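Local atomic coordinates of endoglucanase (Cryptopygus antarcticus, PDB entry 5H4U), a protein that hydrolyses internal beta-1,4-glucosidic linkages in cellulose derivatives, lichenan and cereal beta-glucans, giving mainly cellobiose, cellotriose and cellotetraose from carboxymethylcellulose. Residues S60-Q63 with G69-Y72; K120-V125 with T211-K216. All blocks are in the same frame, centred on the assembly; numbering follows the deposited sequence.

Interaction 1 of 2, residues S60-Q63 with G69-Y72; sequences SNTQ and GSSY
Ser71 turns its CB to the carbonyl oxygens of Gln63 and Thr62, and its OG reaches Thr62 O through a water. Ser71 CB lies 3.3 Å from Gln63 O. From CB the hydroxyl turns anti to the backbone N (chi1 166°). This carries Ser71 OG to the water, to which it donates over 2.8 Å. The water in turn donates to Thr62 O at 2.9 Å, so one bridge joins the hydroxyl to the opposing backbone. The main chain makes the direct link. Gln63 O accepts from two successive amides, Ser70 N at 3.1 Å and Ser71 N at 3.1 Å. Ser71 N comes in the carbonyl plane. Ser70 N sits above that plane, 43° out of it. Neither N-H points straight at the oxygen. The CG2 methyl of Thr62 makes a van der Waals contact with Ser70 OG, at 3.5 Å. The CB and CG of Gln63 lie alongside Gly69, with Gln63 CG 3.9 Å from Gly69 N. The Ser71 side chain also touches Lys32, Thr49 and Ile58. The arrangement is a short loop closure, with one carbonyl gripped by two consecutive N-H groups. It belongs to the disulfide-rich loop region of this family 45 endoglucanase. Cys66, between the segments, is bonded to Cys31, and the side chain of Ser71 is about 11 Å from that of Asp29, the inferred nucleophile.

Interaction 2 of 2, residues K120-V125 with T211-K216; sequences KMIVQV and TILTQK
Leu213 lays its CD1 methyl over the backbone of strand 120-125. Leu213 CD1 is 3.7 Å from Ile122 O and 3.8 Å from Gln124 N, and so covers the main chain around Val123. With CG of Leu213 anti to its carbonyl carbon (chi1 -76°), CD1 is directed to the strand. Two strand side chains flank this methyl. Ile122 offers CG2, 4.2 Å from Leu213 CD1, and the two side chains cross obliquely. Gln124 offers its CB, 4.2 Å from Leu213 CD1. Beyond CB the glutamine is extended, with CG anti to the backbone N (chi1 -173°). Its amide reaches the end of the helix, where OE1 bonds to Ser217 OG, and NE2 bonds to Cys219 O just beyond. Cys219 is disulfide-bonded to Cys104. Phe89 of the adjacent strand 85-94 and Phe80 of strand 80-82 also touch Leu213. The short axes of strand and helix are 9.0 Å apart at their closest, with their directions 31° apart. Within the helix, Lys216 NZ donates to Ile212 O over 2.8 Å, in the carbonyl plane. The helix 211-217 thus packs on a strand of the double-psi beta-barrel expected for this clan. Between the two segments the contact is van der Waals packing of one leucine methyl on strand backbone and on Ile122 and Gln124. The polar grip comes from Gln124, whose buried amide is satisfied at both ends by the chain that follows segment 211-216.

Overall arrangement
The first strand, 19-27, leads past Asp29 into the long loop before strand 80-82. Interaction 1 closes a short subloop within it, with five residues between its segments. Strands 80-82, 85-94 and 106-111 follow, then strand 120-128, where interaction 2 opens. It closes only at helix 211-217, after 85 intervening residues that include Asp138, the inferred proton donor. The two contacts are in series, neither nested nor crossed. The centres of interactions 1 and 2 lie about 23 Å apart, and the nearest atoms of the two are about 10 Å apart. Interaction 1 is local and near the surface. Interaction 2 is buried and ties the C-terminal helix to the central sheet.

Interaction 1 of 2, residues S60-Q63 with G69-Y72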
loop_
_atom_site.group_PDB
_atom_site.type_symbol
_atom_site.label_atom_id
_atom_site.label_comp_id
_atom_site.label_asym_id
_atom_site.label_seq_id
_atom_site.Cartn_x
_atom_site.Cartn_y
_atom_site.Cartn_z
ATOM N N SER A 60 13.004 9.111 9.348
ATOM C CA SER A 60 12.669 9.113 7.930
ATOM C C SER A 60 13.888 9.084 7.017
ATOM O O SER A 60 13.748 8.737 5.842
ATOM C CB SER A 60 11.800 10.327 7.604
ATOM O OG SER A 60 12.053 11.383 8.508
ATOM N N ASN A 61 15.080 9.361 7.528
ATOM C CA ASN A 61 16.276 9.255 6.708
ATOM C C ASN A 61 16.975 7.915 6.867
ATOM O O ASN A 61 17.925 7.651 6.136
ATOM C CB ASN A 61 17.269 10.393 7.005
ATOM C CG ASN A 61 16.794 11.754 6.480
ATOM O OD1 ASN A 61 17.003 12.789 7.112
ATOM N ND2 ASN A 61 16.147 11.750 5.312
ATOM N N THR A 62 16.547 7.068 7.799
ATOM C CA THR A 62 17.144 5.747 7.906
ATOM C C THR A 62 16.917 4.955 6.620
ATOM O O THR A 62 15.828 4.970 6.036
ATOM C CB THR A 62 16.578 4.990 9.108
ATOM O OG1 THR A 62 16.836 5.738 10.300
ATOM C CG2 THR A 62 17.230 3.629 9.255
ATOM N N GLN A 63 17.976 4.281 6.170
ATOM C CA GLN A 63 17.902 3.482 4.956
ATOM C C GLN A 63 16.943 2.294 5.149
ATOM O O GLN A 63 16.672 1.843 6.266
ATOM C CB GLN A 63 19.314 3.031 4.551
ATOM C CG GLN A 63 19.391 2.057 3.362
ATOM C CD GLN A 63 18.903 2.660 2.011
ATOM O OE1 GLN A 63 19.597 3.446 1.378
ATOM N NE2 GLN A 63 17.702 2.303 1.601
ATOM N N GLY A 69 19.348 -1.485 4.947
ATOM C CA GLY A 69 19.181 -0.721 6.164
ATOM C C GLY A 69 18.251 -1.401 7.148
ATOM O O GLY A 69 18.169 -2.623 7.223
ATOM N N SER A 70 17.520 -0.598 7.903
ATOM C CA SER A 70 16.719 -1.151 8.983
ATOM C C SER A 70 15.316 -0.552 9.092
ATOM O O SER A 70 14.677 -0.708 10.132
ATOM C CB SER A 70 17.495 -0.976 10.287
ATOM O OG SER A 70 17.758 0.395 10.513
ATOM N N SER A 71 14.823 0.132 8.071
ATOM C CA SER A 71 13.513 0.774 8.096
ATOM C C SER A 71 12.501 0.007 7.248
ATOM O O SER A 71 12.797 -0.383 6.118
ATOM C CB SER A 71 13.639 2.204 7.589
ATOM O OG SER A 71 12.382 2.741 7.289
ATOM N N TYR A 72 11.287 -0.176 7.773
ATOM C CA TYR A 72 10.260 -0.985 7.107
ATOM C C TYR A 72 8.929 -0.248 7.065
ATOM O O TYR A 72 8.769 0.822 7.663
ATOM C CB TYR A 72 10.090 -2.344 7.800
ATOM C CG TYR A 72 11.353 -3.167 7.743
ATOM C CD1 TYR A 72 11.582 -4.035 6.684
ATOM C CD2 TYR A 72 12.332 -3.038 8.698
ATOM C CE1 TYR A 72 12.726 -4.766 6.602
ATOM C CE2 TYR A 72 13.481 -3.760 8.626
ATOM C CZ TYR A 72 13.674 -4.633 7.579
ATOM O OH TYR A 72 14.832 -5.363 7.499
HETATM O O HOH W 1 13.167 5.384 7.162
#

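Interaction 2 of 2, residues K120-V125 with T211-K216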
loop_
_atom_site.group_PDB
_atom_site.type_symbol
_atom_site.label_atom_id
_atom_site.label_comp_id
_atom_site.label_asym_id
_atom_site.label_seq_id
_atom_site.Cartn_x
_atom_site.Cartn_y
_atom_site.Cartn_z
ATOM N N LYS A 120 -16.217 0.552 -2.892
ATOM C CA LYS A 120 -15.484 1.797 -2.833
ATOM C C LYS A 120 -14.301 1.621 -1.900
ATOM O O LYS A 120 -14.472 1.226 -0.741
ATOM C CB LYS A 120 -16.353 2.934 -2.319
ATOM C CG LYS A 120 -17.374 3.505 -3.248
ATOM C CD LYS A 120 -17.378 5.017 -3.002
ATOM C CE LYS A 120 -18.762 5.661 -3.054
ATOM N NZ LYS A 120 -18.980 6.533 -1.848
ATOM N N MET A 121 -13.110 1.942 -2.382
ATOM C CA MET A 121 -11.948 1.927 -1.513
ATOM C C MET A 121 -11.205 3.247 -1.634
ATOM O O MET A 121 -11.019 3.772 -2.736
ATOM C CB MET A 121 -11.012 0.784 -1.846
ATOM C CG MET A 121 -9.856 0.699 -0.893
ATOM S SD MET A 121 -8.661 -0.552 -1.379
ATOM C CE MET A 121 -7.623 -0.581 0.093
ATOM N N ILE A 122 -10.737 3.755 -0.504
ATOM C CA ILE A 122 -10.002 5.006 -0.456
ATOM C C ILE A 122 -8.588 4.673 -0.012
ATOM O O ILE A 122 -8.383 4.038 1.036
ATOM C CB ILE A 122 -10.676 6.012 0.483
ATOM C CG1 ILE A 122 -12.142 6.163 0.090
ATOM C CG2 ILE A 122 -9.994 7.351 0.404
ATOM C CD1 ILE A 122 -12.919 7.093 0.963
ATOM N N VAL A 123 -7.615 5.038 -0.844
ATOM C CA VAL A 123 -6.219 4.740 -0.554
ATOM C C VAL A 123 -5.445 6.043 -0.481
ATOM O O VAL A 123 -5.775 7.037 -1.142
ATOM C CB VAL A 123 -5.583 3.770 -1.584
ATOM C CG1 VAL A 123 -6.323 2.453 -1.576
ATOM C CG2 VAL A 123 -5.595 4.363 -2.967
ATOM N N GLN A 124 -4.412 6.034 0.352
ATOM C CA GLN A 124 -3.368 7.035 0.300
ATOM C C GLN A 124 -2.147 6.440 -0.387
ATOM O O GLN A 124 -1.718 5.323 -0.065
ATOM C CB GLN A 124 -2.990 7.540 1.683
ATOM C CG GLN A 124 -2.016 8.715 1.586
ATOM C CD GLN A 124 -1.545 9.208 2.920
ATOM O OE1 GLN A 124 -1.594 8.486 3.910
ATOM N NE2 GLN A 124 -1.054 10.441 2.954
ATOM N N VAL A 125 -1.602 7.193 -1.336
ATOM C CA VAL A 125 -0.450 6.752 -2.100
ATOM C C VAL A 125 0.792 7.028 -1.258
ATOM O O VAL A 125 1.014 8.160 -0.806
ATOM C CB VAL A 125 -0.396 7.475 -3.451
ATOM C CG1 VAL A 125 0.910 7.176 -4.187
ATOM C CG2 VAL A 125 -1.621 7.136 -4.284
ATOM N N THR A 211 -8.710 11.903 7.593
ATOM C CA THR A 211 -7.870 11.747 8.774
ATOM C C THR A 211 -7.736 10.298 9.201
ATOM O O THR A 211 -6.792 9.969 9.918
ATOM C CB THR A 211 -8.406 12.532 9.971
ATOM O OG1 THR A 211 -9.694 12.020 10.332
ATOM C CG2 THR A 211 -8.509 14.013 9.654
ATOM N N ILE A 212 -8.658 9.420 8.805
ATOM C CA ILE A 212 -8.474 8.041 9.225
ATOM C C ILE A 212 -7.294 7.390 8.517
ATOM O O ILE A 212 -6.755 6.397 9.011
ATOM C CB ILE A 212 -9.770 7.216 9.092
ATOM C CG1 ILE A 212 -9.635 5.973 9.977
ATOM C CG2 ILE A 212 -10.145 6.933 7.645
ATOM C CD1 ILE A 212 -10.855 5.176 10.143
ATOM N N LEU A 213 -6.857 7.935 7.386
ATOM C CA LEU A 213 -5.621 7.499 6.749
ATOM C C LEU A 213 -4.425 8.340 7.210
ATOM O O LEU A 213 -3.399 7.796 7.629
ATOM C CB LEU A 213 -5.786 7.566 5.221
ATOM C CG LEU A 213 -6.610 6.444 4.576
ATOM C CD1 LEU A 213 -6.889 6.713 3.096
ATOM C CD2 LEU A 213 -5.931 5.083 4.751
ATOM N N THR A 214 -4.552 9.668 7.171
ATOM C CA THR A 214 -3.417 10.535 7.485
ATOM C C THR A 214 -3.022 10.494 8.952
ATOM O O THR A 214 -1.887 10.841 9.281
ATOM C CB THR A 214 -3.697 11.990 7.102
ATOM O OG1 THR A 214 -4.602 12.575 8.045
ATOM C CG2 THR A 214 -4.294 12.069 5.731
ATOM N N GLN A 215 -3.913 10.096 9.844
ATOM C CA GLN A 215 -3.480 9.918 11.221
ATOM C C GLN A 215 -2.611 8.676 11.368
ATOM O O GLN A 215 -1.832 8.582 12.321
ATOM C CB GLN A 215 -4.708 9.898 12.142
ATOM C CG GLN A 215 -4.604 9.091 13.413
ATOM C CD GLN A 215 -5.565 7.900 13.396
ATOM O OE1 GLN A 215 -6.785 8.075 13.221
ATOM N NE2 GLN A 215 -5.022 6.680 13.565
ATOM N N LYS A 216 -2.693 7.746 10.415
ATOM C CA LYS A 216 -1.804 6.596 10.382
ATOM C C LYS A 216 -0.487 6.928 9.688
ATOM O O LYS A 216 0.592 6.681 10.240
ATOM C CB LYS A 216 -2.498 5.439 9.675
ATOM C CG LYS A 216 -3.459 4.671 10.540
ATOM C CD LYS A 216 -4.503 3.974 9.710
ATOM C CE LYS A 216 -5.566 3.421 10.606
ATOM N NZ LYS A 216 -6.421 4.537 11.084
#